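Local structure of peptidoglycan glycosyltransferase (Eggerthella lenta, 4MNR) at residues Thr329-Asp334 with Arg373-Leu378; Asp396-Thr401 with Val415-Ala420. The protein belongs to the penicillin-binding proteins, with a transpeptidase-family domain probably of the serine beta-lactamase fold and a region related to penicillin-binding protein A dimerisation domains. All coordinates share one frame; numbering follows the deposited sequence. Where two conformers were deposited one is given.

Contact 1 of 2, residues Thr329-Asp334 with Arg373-Leu378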
loop_
_atom_site.group_PDB
_atom_site.type_symbol
_atom_site.label_atom_id
_atom_site.label_comp_id
_atom_site.label_asym_id
_atom_site.label_seq_id
_atom_site.Cartn_x
_atom_site.Cartn_y
_atom_site.Cartn_z
ATOM N N THR A 329 3.014 -8.600 0.629
ATOM C CA THR A 329 3.931 -9.439 -0.141
ATOM C C THR A 329 4.795 -10.314 0.775
ATOM O O THR A 329 5.151 -11.412 0.384
ATOM C CB THR A 329 4.821 -8.667 -1.150
ATOM O OG1 THR A 329 5.733 -7.801 -0.458
ATOM C CG2 THR A 329 3.958 -7.867 -2.124
ATOM N N ALA A 330 5.085 -9.847 1.990
ATOM C CA ALA A 330 5.861 -10.654 2.933
ATOM C C ALA A 330 5.109 -11.930 3.255
ATOM O O ALA A 330 5.674 -13.015 3.281
ATOM C CB ALA A 330 6.128 -9.878 4.213
ATOM N N ILE A 331 3.814 -11.796 3.507
ATOM C CA ILE A 331 3.004 -12.960 3.841
ATOM C C ILE A 331 2.837 -13.885 2.632
ATOM O O ILE A 331 2.890 -15.112 2.762
ATOM C CB ILE A 331 1.651 -12.529 4.434
ATOM C CG1 ILE A 331 1.892 -11.673 5.692
ATOM C CG2 ILE A 331 0.791 -13.741 4.763
ATOM C CD1 ILE A 331 2.801 -12.331 6.728
ATOM N N ALA A 332 2.685 -13.292 1.449
ATOM C CA ALA A 332 2.533 -14.039 0.212
ATOM C C ALA A 332 3.804 -14.788 -0.233
ATOM O O ALA A 332 3.727 -15.884 -0.785
ATOM C CB ALA A 332 2.055 -13.094 -0.896
ATOM N N ASN A 333 4.966 -14.197 0.028
ATOM C CA ASN A 333 6.227 -14.665 -0.545
ATOM C C ASN A 333 7.138 -15.298 0.499
ATOM O O ASN A 333 8.328 -15.006 0.538
ATOM C CB ASN A 333 6.941 -13.480 -1.213
ATOM C CG ASN A 333 8.087 -13.893 -2.122
ATOM O OD1 ASN A 333 8.003 -14.877 -2.865
ATOM N ND2 ASN A 333 9.161 -13.123 -2.081
ATOM N N ASP A 334 6.571 -16.158 1.350
ATOM C CA ASP A 334 7.378 -16.947 2.282
ATOM C C ASP A 334 8.206 -16.075 3.238
ATOM O O ASP A 334 9.303 -16.463 3.661
ATOM C CB ASP A 334 8.293 -17.930 1.524
ATOM C CG ASP A 334 7.511 -18.933 0.689
ATOM O OD1 ASP A 334 6.373 -19.284 1.079
ATOM O OD2 ASP A 334 8.034 -19.369 -0.364
ATOM N N ARG A 373 1.719 -19.615 8.314
ATOM C CA ARG A 373 0.732 -19.704 9.387
ATOM C C ARG A 373 -0.156 -18.485 9.350
ATOM O O ARG A 373 -1.365 -18.574 9.580
ATOM C CB ARG A 373 1.409 -19.794 10.759
ATOM C CG ARG A 373 2.083 -21.129 11.021
ATOM C CD ARG A 373 3.019 -21.029 12.210
ATOM N NE ARG A 373 2.280 -20.880 13.463
ATOM C CZ ARG A 373 2.849 -20.599 14.631
ATOM N NH1 ARG A 373 4.163 -20.403 14.707
ATOM N NH2 ARG A 373 2.102 -20.513 15.720
ATOM N N VAL A 374 0.444 -17.332 9.067
ATOM C CA VAL A 374 -0.337 -16.095 8.963
ATOM C C VAL A 374 -1.276 -16.154 7.759
ATOM O O VAL A 374 -2.430 -15.754 7.853
ATOM C CB VAL A 374 0.574 -14.870 8.863
ATOM C CG1 VAL A 374 -0.245 -13.589 8.560
ATOM C CG2 VAL A 374 1.374 -14.724 10.149
ATOM N N ARG A 375 -0.772 -16.661 6.636
ATOM C CA ARG A 375 -1.585 -16.768 5.429
ATOM C C ARG A 375 -2.819 -17.641 5.684
ATOM O O ARG A 375 -3.915 -17.333 5.222
ATOM C CB ARG A 375 -0.744 -17.306 4.263
ATOM C CG ARG A 375 -1.269 -16.939 2.887
ATOM C CD ARG A 375 -0.169 -17.059 1.827
ATOM N NE ARG A 375 0.327 -18.427 1.722
ATOM C CZ ARG A 375 1.532 -18.826 2.120
ATOM N NH1 ARG A 375 1.879 -20.099 1.993
ATOM N NH2 ARG A 375 2.390 -17.954 2.646
ATOM N N ASP A 376 -2.645 -18.713 6.448
ATOM C CA ASP A 376 -3.763 -19.592 6.794
ATOM C C ASP A 376 -4.827 -18.866 7.642
ATOM O O ASP A 376 -6.036 -19.086 7.470
ATOM C CB ASP A 376 -3.262 -20.839 7.520
ATOM C CG ASP A 376 -2.547 -21.823 6.588
ATOM O OD1 ASP A 376 -2.670 -21.694 5.346
ATOM O OD2 ASP A 376 -1.862 -22.735 7.106
ATOM N N VAL A 377 -4.383 -18.020 8.563
ATOM C CA VAL A 377 -5.329 -17.233 9.360
ATOM C C VAL A 377 -6.063 -16.220 8.476
ATOM O O VAL A 377 -7.269 -16.013 8.622
ATOM C CB VAL A 377 -4.617 -16.495 10.515
ATOM C CG1 VAL A 377 -5.593 -15.567 11.248
ATOM C CG2 VAL A 377 -4.022 -17.496 11.479
ATOM N N LEU A 378 -5.337 -15.609 7.539
ATOM C CA LEU A 378 -5.946 -14.629 6.637
ATOM C C LEU A 378 -6.924 -15.255 5.632
ATOM O O LEU A 378 -7.854 -14.593 5.148
ATOM C CB LEU A 378 -4.874 -13.815 5.910
ATOM C CG LEU A 378 -3.952 -13.014 6.833
ATOM C CD1 LEU A 378 -3.017 -12.133 6.018
ATOM C CD2 LEU A 378 -4.747 -12.172 7.831
HETATM O O HOH W 1 4.866 -19.463 3.318
#
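Ile331, in the last turn of helix 321-332, and Arg375, in helix 368-384, bring the two backbones nearest, with 6.2 Å between their CA atoms. Asn333 is the first residue to leave helical geometry, and Asp334 follows with left-handed backbone angles. The apolar part of the contact is built around Ile331. Its CG2 lies 3.9 Å from Arg375 CB, flanking the base of the arginine. The two side chains, Ile331 and Val374, cross at about a right angle, with CD1 of Ile331 within 3.8 Å of Val374 CG1. That valine methyl faces the isoleucine because it stands anti to the valine backbone N (chi1 172°). Leu378 is more peripheral, with CD1 4.3 Å from Ile331 CG2.

The polar part belongs to Arg375, for which two conformers were deposited, one of them described here. A bend at chi3 (62°) swings the guanidinium toward the helix end, where NH2 donates to Ile331 O at 2.9 Å. The carbonyl meets the guanidinium edge close to its plane, nearly head-on, although the N-H is bent (142° at the hydrogen). NH2 also donates to a water at 3.0 Å, and this water in turn donates to Asp334 OD1 at 2.7 Å. Helix 188-197 packs beside this pairing, touching Ile331 and Val374, while Lys368 forms a long, weak ion pair with Asp334.

In this conformer a cationic group meets the C-terminal end of helix 321-332, probably a favourable match for the helix dipole, and its link to Asp334 is carried by water, without a direct salt bridge.

Contact 2 of 2, residues Asp396-Thr401 with Val415-Ala420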
loop_
_atom_site.group_PDB
_atom_site.type_symbol
_atom_site.label_atom_id
_atom_site.label_comp_id
_atom_site.label_asym_id
_atom_site.label_seq_id
_atom_site.Cartn_x
_atom_site.Cartn_y
_atom_site.Cartn_z
ATOM N N ASP A 396 -9.055 -19.286 -4.119
ATOM C CA ASP A 396 -8.981 -18.908 -2.705
ATOM C C ASP A 396 -8.290 -17.555 -2.525
ATOM O O ASP A 396 -7.191 -17.321 -3.045
ATOM C CB ASP A 396 -8.230 -19.963 -1.879
ATOM C CG ASP A 396 -9.068 -21.207 -1.591
ATOM O OD1 ASP A 396 -10.311 -21.162 -1.729
ATOM O OD2 ASP A 396 -8.472 -22.235 -1.203
ATOM N N VAL A 397 -8.933 -16.676 -1.763
ATOM C CA VAL A 397 -8.388 -15.345 -1.473
ATOM C C VAL A 397 -8.123 -15.229 0.022
ATOM O O VAL A 397 -8.949 -15.670 0.829
ATOM C CB VAL A 397 -9.388 -14.239 -1.881
ATOM C CG1 VAL A 397 -8.883 -12.876 -1.439
ATOM C CG2 VAL A 397 -9.620 -14.263 -3.379
ATOM N N ALA A 398 -6.978 -14.657 0.390
ATOM C CA ALA A 398 -6.668 -14.414 1.795
ATOM C C ALA A 398 -6.350 -12.947 1.997
ATOM O O ALA A 398 -5.719 -12.313 1.145
ATOM C CB ALA A 398 -5.497 -15.255 2.243
ATOM N N GLY A 399 -6.759 -12.387 3.122
ATOM C CA GLY A 399 -6.430 -10.993 3.348
ATOM C C GLY A 399 -6.860 -10.508 4.704
ATOM O O GLY A 399 -7.394 -11.270 5.502
ATOM N N LYS A 400 -6.626 -9.228 4.959
ATOM C CA LYS A 400 -7.017 -8.608 6.214
ATOM C C LYS A 400 -7.755 -7.322 5.901
ATOM O O LYS A 400 -7.266 -6.492 5.141
ATOM C CB LYS A 400 -5.785 -8.299 7.076
ATOM C CG LYS A 400 -6.117 -7.685 8.422
ATOM C CD LYS A 400 -6.839 -8.685 9.332
ATOM C CE LYS A 400 -7.405 -8.028 10.595
ATOM N NZ LYS A 400 -8.585 -7.143 10.334
ATOM N N THR A 401 -8.938 -7.170 6.482
ATOM C CA THR A 401 -9.672 -5.915 6.379
ATOM C C THR A 401 -9.130 -4.895 7.360
ATOM O O THR A 401 -8.470 -5.222 8.357
ATOM C CB THR A 401 -11.150 -6.102 6.704
ATOM O OG1 THR A 401 -11.272 -6.534 8.069
ATOM C CG2 THR A 401 -11.769 -7.136 5.782
ATOM N N VAL A 415 -5.930 -5.479 2.559
ATOM C CA VAL A 415 -4.679 -5.996 2.000
ATOM C C VAL A 415 -4.915 -7.487 1.800
ATOM O O VAL A 415 -5.312 -8.183 2.734
ATOM C CB VAL A 415 -3.484 -5.772 2.944
ATOM C CG1 VAL A 415 -2.241 -6.433 2.379
ATOM C CG2 VAL A 415 -3.247 -4.291 3.158
ATOM N N GLY A 416 -4.713 -7.985 0.589
ATOM C CA GLY A 416 -4.976 -9.390 0.349
ATOM C C GLY A 416 -4.180 -9.948 -0.798
ATOM O O GLY A 416 -3.425 -9.234 -1.448
HETATM N N MSE A 417 -4.377 -11.233 -1.058
HETATM C CA MSE A 417 -3.518 -11.955 -1.985
HETATM C C MSE A 417 -4.276 -13.144 -2.533
HETATM O O MSE A 417 -5.180 -13.683 -1.877
HETATM C CB MSE A 417 -2.268 -12.451 -1.256
HETATM C CG MSE A 417 -2.600 -13.389 -0.113
HETATM SE SE MSE A 417 -1.202 -13.542 1.236
HETATM C CE MSE A 417 -1.378 -11.741 1.963
ATOM N N ALA A 418 -3.915 -13.548 -3.745
ATOM C CA ALA A 418 -4.557 -14.677 -4.402
ATOM C C ALA A 418 -3.630 -15.292 -5.454
ATOM O O ALA A 418 -2.793 -14.586 -6.008
ATOM C CB ALA A 418 -5.856 -14.224 -5.073
ATOM N N PRO A 419 -3.731 -16.616 -5.693
ATOM C CA PRO A 419 -4.461 -17.619 -4.905
ATOM C C PRO A 419 -3.787 -17.776 -3.545
ATOM O O PRO A 419 -2.564 -17.661 -3.448
ATOM C CB PRO A 419 -4.301 -18.913 -5.731
ATOM C CG PRO A 419 -3.950 -18.443 -7.111
ATOM C CD PRO A 419 -3.120 -17.215 -6.896
ATOM N N ALA A 420 -4.573 -18.027 -2.511
ATOM C CA ALA A 420 -4.054 -18.077 -1.144
ATOM C C ALA A 420 -2.862 -19.024 -0.931
ATOM O O ALA A 420 -1.926 -18.679 -0.223
ATOM C CB ALA A 420 -5.174 -18.401 -0.170
#
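The beta hairpin of strands 398-406 and 409-418 pairs Lys400 with Val415 at the start of the Lys-Thr-Gly motif, which in penicillin-binding proteins lies on the edge strand lining the active-site cleft. The strands run antiparallel (171° between the short segments). Lys400 and Val415 form a hydrogen-bonded pair, Lys400 N giving to Val415 O at 2.8 Å and Val415 N to Lys400 O at 3.1 Å. Ala398 and Met417 make a second such pair, with Met417 N 2.8 Å from Ala398 O and a return bond from Ala398 N. Between them Gly399 and Gly416 form a non-hydrogen-bonded pair; lacking side chains, they let their CA atoms approach to 3.7 Å.

Beyond the regular pairing, a cis peptide precedes Pro419 and the chain turns so that Ala420 N reaches Asp396 O at 2.8 Å, approaching from above the carbonyl plane. Ala420 CB then tucks against Asp396 CB at 3.8 Å and also touches Ala398 CB. Met417, a selenomethionine, has CG wedged between its backbone N and carbonyl carbon (chi1 60°), which lays CG 3.5 Å from Ala398 O. Val397 CG2 meets Ala418 CB 4.1 Å away.

Lys400 NZ donates to Thr401 O and is hydrogen-bonded to Ser240 of the Ser-X-Asn motif, while its side chain touches Ser185 of the Ser-X-X-Lys motif. The face with Ala398, Lys400 and Met417 is covered by helix 368-384, with helix 321-332 on Val415 and Met417; helix 438-453 packs on Val397 and Ala418, and strand 425-431 adjoins 409-418.

In the fold
Of the four segments the first met along the chain is on helix 321-332; the chain then leaves through strands 336-338, 343-347, 353-356 and 361-364, and returns in helix 368-384, where contact 1 closes the excursion. After that helix comes strand 398-406, and contact 2 closes the hairpin with 409-418 at its open end, far from the turn. The two contacts therefore lie in series, neither nested nor crossed, with centres about 9 Å apart. They still meet: Leu378 O and Gly399 N are a probable hydrogen bond, and Arg375 CD, in the conformer given, lies against the selenium of Met417. Between them they join helices 321-332 and 368-384 to the hairpin on one side of the five-stranded antiparallel sheet.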